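Local coordinates for levansucrase (Bacillus megaterium, PDB 3OM4), which belongs to the levansucrase/invertase family and adopts the five-bladed beta-propeller fold of these proteins, here as a single chain with a bound calcium ion, at residues Ile18-Met23 and Gln273-Lys278; Asp33-Pro38 and Pro372-Gly377; Gly110-Asp115 and Gln448-Val453; Glu299-Asp302 and Leu306-Val309. The protein carries 1 engineered substitution. One frame throughout, in Å; residues are numbered along the deposited sequence.

Contact 1: residues Ile18-Met23 and Gln273-Lys278; sequences ITRDNM and QSEKKK
Arg20 and Glu275 form a single buried salt bridge from helix to helix, tying the N-capped helix 20-24 to helix 269-281, both outside the propeller sheets. Arg20 is the first residue of the short helix 20-24, and Glu275 sits midway along helix 269-281. The backbones stay well apart, with CA of Arg20 8.4 Å from CA of Glu275, so two long side chains span the gap. The tight part is concentrated on one carboxylate oxygen. Arg20 NE donates to Glu275 OE2 at 2.7 Å, with the oxygen near the guanidinium plane and offering its anti lone pair, the one turned away from OE1. Arg20 NH2 adds a weak second bond to the same OE2 at 3.1 Å. The carboxylate therefore does not pair squarely with the guanidinium edge; the two planes are 55° apart. Glu275 reaches across with CG anti to its backbone N (chi1 -172°) and a bend at chi2.

Other parts of the chain fix the arginine's rotation: NH2 also donates to Thr347 O, while Tyr265 and Leu279 pack against the side chain. Tyr265 touches Glu275 as well, so the ion pair is buried.

The rest of the helix surface is more open: Ser274, Lys277 and Lys278 are exposed, though Lys278 NZ still forms a salt bridge with Asp349. Around the helix, Lys276 NZ donates to Gln273 OE1 at 3.0 Å and also pairs with Asp8. At the start of helix 20-24, Thr19 is the N-cap, its OG1 accepting a weak 3.4 Å bond from Asn22 N.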
# COMPACT_ATOMS: atom_id res chain seq x y z
N ILE A 18 11.27 -5.37 -10.88
CA ILE A 18 11.33 -6.48 -9.95
C ILE A 18 11.47 -7.72 -10.81
O ILE A 18 10.52 -8.13 -11.49
CB ILE A 18 10.08 -6.52 -9.05
CG1 ILE A 18 9.98 -5.22 -8.24
CG2 ILE A 18 10.10 -7.75 -8.14
CD1 ILE A 18 8.66 -5.01 -7.51
N THR A 19 12.66 -8.31 -10.81
CA THR A 19 13.00 -9.34 -11.79
C THR A 19 12.70 -10.76 -11.31
O THR A 19 12.73 -11.04 -10.11
CB THR A 19 14.48 -9.26 -12.25
OG1 THR A 19 15.35 -9.53 -11.15
CG2 THR A 19 14.79 -7.88 -12.82
N ARG A 20 12.43 -11.64 -12.27
CA ARG A 20 12.19 -13.05 -11.98
C ARG A 20 13.39 -13.69 -11.28
O ARG A 20 13.22 -14.50 -10.37
CB ARG A 20 11.83 -13.81 -13.25
CG ARG A 20 10.56 -13.30 -13.93
CD ARG A 20 10.02 -14.29 -14.93
NE ARG A 20 9.55 -15.52 -14.30
CZ ARG A 20 8.33 -15.71 -13.80
NH1 ARG A 20 7.42 -14.74 -13.86
NH2 ARG A 20 8.02 -16.87 -13.24
N ASP A 21 14.60 -13.29 -11.68
CA ASP A 21 15.82 -13.82 -11.08
C ASP A 21 15.93 -13.49 -9.59
O ASP A 21 16.33 -14.34 -8.79
CB ASP A 21 17.06 -13.32 -11.82
CG ASP A 21 18.30 -14.13 -11.50
OD1 ASP A 21 18.24 -15.37 -11.55
OD2 ASP A 21 19.34 -13.51 -11.19
N ASN A 22 15.57 -12.27 -9.22
CA ASN A 22 15.59 -11.88 -7.82
C ASN A 22 14.50 -12.57 -7.01
O ASN A 22 14.73 -12.99 -5.87
CB ASN A 22 15.52 -10.36 -7.67
CG ASN A 22 16.86 -9.70 -7.96
OD1 ASN A 22 17.92 -10.27 -7.70
ND2 ASN A 22 16.82 -8.49 -8.50
N MET A 23 13.32 -12.71 -7.60
CA MET A 23 12.19 -13.37 -6.94
C MET A 23 12.41 -14.87 -6.69
O MET A 23 12.05 -15.37 -5.61
CB MET A 23 10.90 -13.15 -7.74
CG MET A 23 10.43 -11.70 -7.80
SD MET A 23 10.05 -11.00 -6.18
CE MET A 23 11.55 -10.10 -5.81
N GLN A 273 16.04 -18.33 -20.88
CA GLN A 273 15.49 -19.36 -21.77
C GLN A 273 14.68 -20.44 -21.04
O GLN A 273 13.60 -20.82 -21.50
CB GLN A 273 16.59 -19.99 -22.64
CG GLN A 273 17.32 -19.00 -23.57
CD GLN A 273 16.42 -18.37 -24.63
OE1 GLN A 273 15.31 -18.83 -24.89
NE2 GLN A 273 16.91 -17.31 -25.25
N SER A 274 15.20 -20.94 -19.92
CA SER A 274 14.52 -21.98 -19.15
C SER A 274 13.24 -21.49 -18.46
O SER A 274 12.23 -22.18 -18.44
CB SER A 274 15.46 -22.61 -18.12
OG SER A 274 15.91 -21.64 -17.19
N GLU A 275 13.31 -20.28 -17.90
CA GLU A 275 12.18 -19.65 -17.23
C GLU A 275 11.07 -19.30 -18.22
O GLU A 275 9.89 -19.53 -17.95
CB GLU A 275 12.66 -18.38 -16.49
CG GLU A 275 11.63 -17.73 -15.59
CD GLU A 275 11.67 -18.21 -14.15
OE1 GLU A 275 12.29 -19.26 -13.87
OE2 GLU A 275 11.08 -17.53 -13.29
N LYS A 276 11.47 -18.76 -19.37
CA LYS A 276 10.52 -18.40 -20.43
C LYS A 276 9.81 -19.63 -20.99
O LYS A 276 8.59 -19.60 -21.18
CB LYS A 276 11.24 -17.62 -21.54
CG LYS A 276 10.37 -17.27 -22.75
CD LYS A 276 11.19 -16.67 -23.89
CE LYS A 276 12.39 -17.53 -24.24
NZ LYS A 276 12.81 -17.39 -25.66
N LYS A 277 10.55 -20.70 -21.26
CA LYS A 277 9.96 -21.92 -21.80
C LYS A 277 8.89 -22.48 -20.87
O LYS A 277 7.81 -22.86 -21.32
CB LYS A 277 11.04 -22.97 -22.09
CG LYS A 277 10.52 -24.28 -22.67
CD LYS A 277 11.62 -25.05 -23.38
CE LYS A 277 12.79 -25.35 -22.46
NZ LYS A 277 14.03 -25.64 -23.23
N LYS A 278 9.21 -22.52 -19.57
CA LYS A 278 8.29 -23.00 -18.53
C LYS A 278 7.03 -22.13 -18.46
O LYS A 278 5.93 -22.66 -18.30
CB LYS A 278 9.01 -23.03 -17.18
CG LYS A 278 8.28 -23.79 -16.07
CD LYS A 278 9.13 -23.81 -14.80
CE LYS A 278 8.53 -24.71 -13.72
NZ LYS A 278 7.30 -24.15 -13.11

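Contact 2: residues Asp33-Pro38 and Pro372-Gly377; sequences DQFKVP and PLNDTG
A tight turn that interrupts the edge strand 371-382 of a four-stranded propeller sheet presents Asn374 to Gln34 and Phe35 of an N-terminal loop. The turn is closed by Gly377 N donating to Leu373 O at 2.8 Å, and Asn374 takes a left-handed backbone conformation in it. The Asn374 amide comes to the edge of the Phe35 ring: CE1 of Phe35 lies 3.8 Å from Asn374 CG, and ring and amide planes stand 71° apart. Over one face of the same ring lies Gln34 CG, 3.7 Å above the plane and displaced toward the rim.

The two amides stand nearly perpendicular. Gln34 NE2 approaches Asn374 OD1 to 3.4 Å at too poor an angle for a hydrogen bond, and a water bridges them instead, accepting from Gln34 NE2 at 3.1 Å and donating to Asn374 OD1 at 2.7 Å. Gln34 NE2 also donates to Thr438 O. Asn374 ND2 gives its hydrogens to Leu378 O and Thr438 OG1, which fixes the rotation of the amide.

The loop thus lies between strand 371-382, where Phe35 packs on Leu378, and strand 437-448 of the next sheet, where Gln34 touches Ser439, while Gln29 of helix 26-29 meets both Phe35 and the turn.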
# COMPACT_ATOMS: atom_id res chain seq x y z
N ASP A 33 15.35 -15.06 10.62
CA ASP A 33 14.78 -14.04 11.49
C ASP A 33 15.20 -12.62 11.07
O ASP A 33 14.74 -11.63 11.64
CB ASP A 33 15.08 -14.32 12.97
CG ASP A 33 14.23 -15.45 13.54
OD1 ASP A 33 13.29 -15.93 12.86
OD2 ASP A 33 14.47 -15.87 14.69
N GLN A 34 16.06 -12.53 10.05
CA GLN A 34 16.36 -11.25 9.42
C GLN A 34 15.13 -10.68 8.70
O GLN A 34 14.96 -9.46 8.62
CB GLN A 34 17.54 -11.36 8.44
CG GLN A 34 17.94 -10.02 7.80
CD GLN A 34 19.06 -10.13 6.77
OE1 GLN A 34 19.69 -11.18 6.62
NE2 GLN A 34 19.31 -9.04 6.06
N PHE A 35 14.27 -11.57 8.19
CA PHE A 35 13.13 -11.17 7.35
C PHE A 35 11.76 -11.54 7.90
O PHE A 35 10.75 -10.92 7.54
CB PHE A 35 13.27 -11.78 5.95
CG PHE A 35 14.64 -11.65 5.37
CD1 PHE A 35 15.11 -10.41 4.94
CD2 PHE A 35 15.46 -12.76 5.23
CE1 PHE A 35 16.39 -10.28 4.40
CE2 PHE A 35 16.74 -12.64 4.69
CZ PHE A 35 17.20 -11.40 4.27
N LYS A 36 11.71 -12.57 8.74
CA LYS A 36 10.45 -13.06 9.30
C LYS A 36 9.77 -12.00 10.15
O LYS A 36 10.40 -11.40 11.03
CB LYS A 36 10.70 -14.32 10.14
CG LYS A 36 9.42 -15.03 10.59
CD LYS A 36 9.68 -15.96 11.79
CE LYS A 36 9.74 -15.17 13.09
NZ LYS A 36 9.91 -16.05 14.28
N VAL A 37 8.49 -11.77 9.88
CA VAL A 37 7.66 -10.93 10.74
C VAL A 37 7.69 -11.56 12.14
O VAL A 37 7.47 -12.76 12.27
CB VAL A 37 6.20 -10.85 10.20
CG1 VAL A 37 5.27 -10.17 11.20
CG2 VAL A 37 6.16 -10.13 8.86
N PRO A 38 7.99 -10.76 13.18
CA PRO A 38 8.04 -11.31 14.54
C PRO A 38 6.79 -12.12 14.91
O PRO A 38 5.68 -11.77 14.50
CB PRO A 38 8.11 -10.06 15.42
CG PRO A 38 8.79 -9.06 14.58
CD PRO A 38 8.37 -9.33 13.16
N PRO A 372 17.46 -3.65 -5.61
CA PRO A 372 16.82 -4.45 -4.56
C PRO A 372 17.58 -4.47 -3.23
O PRO A 372 18.80 -4.67 -3.20
CB PRO A 372 16.77 -5.86 -5.16
CG PRO A 372 17.82 -5.87 -6.22
CD PRO A 372 17.90 -4.48 -6.75
N LEU A 373 16.85 -4.27 -2.13
CA LEU A 373 17.41 -4.41 -0.79
C LEU A 373 17.68 -5.89 -0.50
O LEU A 373 16.91 -6.76 -0.92
CB LEU A 373 16.47 -3.82 0.26
CG LEU A 373 16.15 -2.32 0.19
CD1 LEU A 373 15.04 -1.97 1.16
CD2 LEU A 373 17.38 -1.46 0.46
N ASN A 374 18.78 -6.16 0.20
CA ASN A 374 19.17 -7.53 0.54
C ASN A 374 19.29 -8.42 -0.70
O ASN A 374 18.91 -9.60 -0.69
CB ASN A 374 18.19 -8.12 1.57
CG ASN A 374 17.97 -7.20 2.75
OD1 ASN A 374 18.91 -6.88 3.48
ND2 ASN A 374 16.73 -6.77 2.94
N ASP A 375 19.80 -7.82 -1.78
CA ASP A 375 20.09 -8.49 -3.05
C ASP A 375 18.86 -8.86 -3.87
O ASP A 375 18.89 -8.78 -5.09
CB ASP A 375 21.00 -9.71 -2.84
CG ASP A 375 22.32 -9.36 -2.18
OD1 ASP A 375 22.73 -10.10 -1.27
OD2 ASP A 375 22.94 -8.34 -2.56
N THR A 376 17.79 -9.26 -3.19
CA THR A 376 16.62 -9.84 -3.86
C THR A 376 15.40 -8.93 -3.83
O THR A 376 14.47 -9.12 -4.62
CB THR A 376 16.21 -11.16 -3.20
OG1 THR A 376 15.73 -10.89 -1.87
CG2 THR A 376 17.38 -12.14 -3.14
N GLY A 377 15.39 -7.98 -2.91
CA GLY A 377 14.21 -7.15 -2.68
C GLY A 377 13.41 -7.56 -1.46
O GLY A 377 12.53 -6.83 -1.02
O HOH W 1 21.07 -8.53 3.51

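Contact 3: residues Gly110-Asp115 and Gln448-Val453; sequences GDKSID and QGQLTV
The amides of Gln448 and Gln450 each offer a face to the loop 110-115: Ile114 CD1 sits over that of Gln448, and Lys112 CE over that of Gln450. This is where the C-terminal tail, leaving strand 437-448 of the last propeller sheet, passes the loop linking strands 101-108 and 118-122 of an early one.

Ile114 CD1 lies over the NE2-CD side of the Gln448 amide, 3.5 Å from Gln448 NE2 and 3.6 Å from Gln448 CD. Ile114 gets there with CG1 anti to its backbone N (chi1 -176°) and an extended end that lays the methyl across the amide. The polar atoms of that amide are taken by backbone: NE2 donates to Phe425 O and OE1 accepts from Lys46 N. This half of the contact is buried, its polar atoms satisfied, with the Ile114 methyl against one face.

Nearer solvent, Lys112 folds back through three successive bends until its CE lies 3.5 Å from Gln450 NE2. At the edge, Gln450 NE2 makes an almost straight 3.0 Å bond to Thr452 O, only 1° out of the amide plane. Its OE1 accepts from Glu447 N, so the glutamine braces the tail on both sides of itself.

No direct hydrogen bond crosses between the segments; water does that work. One molecule donates to both Lys112 O and Gln448 O, holding the backbones together between the two side-chain pairs. Another accepts from Gln450 NE2 at 3.0 Å and weakly from Lys112 NZ at 3.3 Å.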
# COMPACT_ATOMS: atom_id res chain seq x y z
N GLY A 110 1.72 11.14 23.79
CA GLY A 110 2.45 10.42 24.84
C GLY A 110 1.77 9.18 25.40
O GLY A 110 2.38 8.43 26.18
N ASP A 111 0.51 8.96 25.04
CA ASP A 111 -0.19 7.73 25.39
C ASP A 111 0.33 6.58 24.53
O ASP A 111 0.79 6.80 23.41
CB ASP A 111 -1.71 7.89 25.22
CG ASP A 111 -2.37 8.59 26.40
OD1 ASP A 111 -1.74 8.71 27.47
OD2 ASP A 111 -3.53 9.02 26.24
N LYS A 112 0.27 5.36 25.06
CA LYS A 112 0.91 4.21 24.40
C LYS A 112 -0.03 3.05 24.08
O LYS A 112 0.14 2.38 23.06
CB LYS A 112 2.11 3.71 25.22
CG LYS A 112 3.21 4.75 25.47
CD LYS A 112 3.73 5.41 24.18
CE LYS A 112 4.65 4.48 23.38
NZ LYS A 112 6.01 4.37 23.98
N SER A 113 -1.01 2.81 24.96
CA SER A 113 -1.88 1.64 24.84
C SER A 113 -2.82 1.71 23.63
O SER A 113 -3.13 2.79 23.14
CB SER A 113 -2.69 1.43 26.13
OG SER A 113 -3.65 2.47 26.31
N ILE A 114 -3.25 0.54 23.16
CA ILE A 114 -4.25 0.46 22.09
C ILE A 114 -5.58 1.06 22.57
O ILE A 114 -6.32 1.66 21.78
CB ILE A 114 -4.43 -1.00 21.56
CG1 ILE A 114 -5.42 -1.03 20.38
CG2 ILE A 114 -4.82 -1.96 22.69
CD1 ILE A 114 -5.55 -2.36 19.67
N ASP A 115 -5.87 0.91 23.86
CA ASP A 115 -7.07 1.49 24.48
C ASP A 115 -7.06 3.02 24.46
O ASP A 115 -8.11 3.65 24.68
CB ASP A 115 -7.25 0.97 25.91
CG ASP A 115 -7.68 -0.50 25.96
OD1 ASP A 115 -8.20 -1.03 24.96
OD2 ASP A 115 -7.51 -1.12 27.04
N GLN A 448 0.26 -2.50 20.08
CA GLN A 448 -0.61 -2.53 18.91
C GLN A 448 -0.82 -1.12 18.37
O GLN A 448 -1.27 -0.23 19.09
CB GLN A 448 -1.96 -3.16 19.24
CG GLN A 448 -1.91 -4.65 19.53
CD GLN A 448 -3.28 -5.21 19.85
OE1 GLN A 448 -3.61 -5.44 21.01
NE2 GLN A 448 -4.10 -5.41 18.82
N GLY A 449 -0.47 -0.92 17.10
CA GLY A 449 -0.70 0.36 16.43
C GLY A 449 0.24 1.49 16.82
O GLY A 449 -0.02 2.65 16.50
N GLN A 450 1.34 1.15 17.49
CA GLN A 450 2.35 2.15 17.84
C GLN A 450 3.00 2.67 16.56
O GLN A 450 3.29 1.89 15.65
CB GLN A 450 3.41 1.57 18.78
CG GLN A 450 4.33 2.62 19.40
CD GLN A 450 5.17 2.08 20.54
OE1 GLN A 450 4.80 1.11 21.20
NE2 GLN A 450 6.31 2.72 20.79
N LEU A 451 3.21 3.98 16.50
CA LEU A 451 3.73 4.62 15.29
C LEU A 451 5.17 5.10 15.45
O LEU A 451 5.93 5.11 14.48
CB LEU A 451 2.86 5.81 14.89
CG LEU A 451 1.36 5.60 14.67
CD1 LEU A 451 0.70 6.95 14.53
CD2 LEU A 451 1.10 4.73 13.44
N THR A 452 5.53 5.51 16.67
CA THR A 452 6.84 6.11 16.93
C THR A 452 7.54 5.49 18.13
O THR A 452 6.90 5.06 19.09
CB THR A 452 6.74 7.63 17.16
OG1 THR A 452 5.83 7.90 18.23
CG2 THR A 452 6.27 8.35 15.90
N VAL A 453 8.87 5.47 18.08
CA VAL A 453 9.69 4.99 19.19
C VAL A 453 10.29 6.15 19.99
O VAL A 453 10.91 7.06 19.43
CB VAL A 453 10.79 3.99 18.73
CG1 VAL A 453 11.52 4.49 17.48
CG2 VAL A 453 11.78 3.71 19.86
O HOH W 2 -0.59 2.39 20.15
O HOH W 3 8.63 2.82 22.66

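Contact 4: residues Glu299-Asp302 and Leu306-Val309; sequences ELND and LKKV
A classic beta bulge, with Lys307 and Lys308 both facing Glu299, lies at the turn end of the hairpin formed by strands 293-300 and 306-315. These are neighbouring antiparallel strands of one propeller sheet. Glu299 and Lys308 form a hydrogen-bonded pair, with Glu299 N donating to Lys308 O at 2.9 Å. One residue later the register has slipped, and Leu300 faces Leu306 as a non-hydrogen-bonded pair. The extra residue shows in the grip on one carbonyl: Glu299 O accepts from Lys307 N at 2.8 Å and from Lys308 N at 3.3 Å, both donors coming from the same face of its plane.

At the bulge the Lys307 side chain points toward the first strand. It runs obliquely over the Glu299 side chain, its CD 3.5 Å from Glu299 CD, and a bend at chi3 (-71°) brings NZ to Glu299 OE2 at 2.9 Å. The ammonium meets that oxygen from above the carboxylate plane, 54° out of it. On the other flank, Asn301 crosses the lysine at about a right angle, with ND2 3.5 Å from Lys307 CE. Leu300 and Leu306 pack on Ile199 of strand 187-200.

Glu299 OE2 also accepts from His238 ND1, and a water accepts from Lys307 NZ at 2.8 Å while reaching Asp302 OD1 only weakly. Two donors on one oxygen, one of them a lysine, would probably stabilise Glu299 as a carboxylate, while the water gives the lysine a second partner.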
# COMPACT_ATOMS: atom_id res chain seq x y z
N GLU A 299 3.34 14.20 -10.32
CA GLU A 299 3.59 15.45 -9.61
C GLU A 299 2.28 16.23 -9.49
O GLU A 299 1.45 16.23 -10.40
CB GLU A 299 4.67 16.30 -10.30
CG GLU A 299 5.12 17.49 -9.43
CD GLU A 299 6.10 18.43 -10.10
OE1 GLU A 299 6.63 18.10 -11.18
OE2 GLU A 299 6.34 19.52 -9.53
N LEU A 300 2.11 16.88 -8.34
CA LEU A 300 0.93 17.69 -8.07
C LEU A 300 1.27 19.17 -8.06
O LEU A 300 2.41 19.56 -7.79
CB LEU A 300 0.32 17.30 -6.72
CG LEU A 300 -0.01 15.83 -6.45
CD1 LEU A 300 -0.58 15.67 -5.04
CD2 LEU A 300 -0.99 15.30 -7.49
N ASN A 301 0.27 19.99 -8.37
CA ASN A 301 0.36 21.43 -8.17
C ASN A 301 0.18 21.75 -6.69
O ASN A 301 -0.13 20.86 -5.89
CB ASN A 301 -0.71 22.14 -9.00
CG ASN A 301 -0.31 22.30 -10.46
OD1 ASN A 301 -0.92 21.72 -11.35
ND2 ASN A 301 0.71 23.11 -10.70
N ASP A 302 0.36 23.01 -6.33
CA ASP A 302 0.17 23.45 -4.94
C ASP A 302 -1.27 23.29 -4.45
O ASP A 302 -1.50 23.14 -3.25
CB ASP A 302 0.65 24.89 -4.75
CG ASP A 302 2.17 25.02 -4.85
OD1 ASP A 302 2.88 24.00 -4.72
OD2 ASP A 302 2.65 26.16 -5.05
N LEU A 306 -3.42 17.57 -10.63
CA LEU A 306 -2.36 16.91 -11.40
C LEU A 306 -1.52 17.93 -12.17
O LEU A 306 -2.05 18.75 -12.91
CB LEU A 306 -2.97 15.89 -12.36
CG LEU A 306 -2.05 15.25 -13.41
CD1 LEU A 306 -1.04 14.31 -12.76
CD2 LEU A 306 -2.87 14.51 -14.45
N LYS A 307 -0.20 17.86 -11.98
CA LYS A 307 0.73 18.69 -12.75
C LYS A 307 1.37 17.91 -13.90
O LYS A 307 1.42 18.38 -15.04
CB LYS A 307 1.81 19.30 -11.85
CG LYS A 307 2.66 20.35 -12.54
CD LYS A 307 3.97 20.64 -11.80
CE LYS A 307 3.72 21.40 -10.50
NZ LYS A 307 4.97 22.00 -9.96
N LYS A 308 1.88 16.71 -13.59
CA LYS A 308 2.58 15.89 -14.58
C LYS A 308 2.44 14.41 -14.28
O LYS A 308 2.62 13.98 -13.14
CB LYS A 308 4.06 16.27 -14.64
CG LYS A 308 4.81 15.66 -15.82
CD LYS A 308 6.31 15.90 -15.74
CE LYS A 308 7.00 15.37 -16.99
NZ LYS A 308 8.49 15.35 -16.85
N VAL A 309 2.11 13.64 -15.31
CA VAL A 309 2.13 12.18 -15.22
C VAL A 309 3.53 11.71 -15.61
O VAL A 309 4.00 11.97 -16.73
CB VAL A 309 1.06 11.52 -16.12
CG1 VAL A 309 1.02 10.02 -15.87
CG2 VAL A 309 -0.31 12.13 -15.87
O HOH W 4 3.87 23.43 -7.83

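Overall arrangement
From the N terminus, the chain opens contacts 1, 2 and 3 in turn before any of them closes, and they close in the same order, at 273-278, 372-377 and 448-453, so all three cross one another. Contact 4 is a short hairpin that opens after contact 1 has closed and lies within the spans of both contact 2 and contact 3. Contacts 1 and 2 touch, Met23 CE lying 3.3 Å from Thr376 O, and together they bind the N-terminal helices and loop to later parts of the chain. Contact 3, centred about 42 Å from contact 1, joins early and last propeller sheets; contact 4 stays within a single sheet.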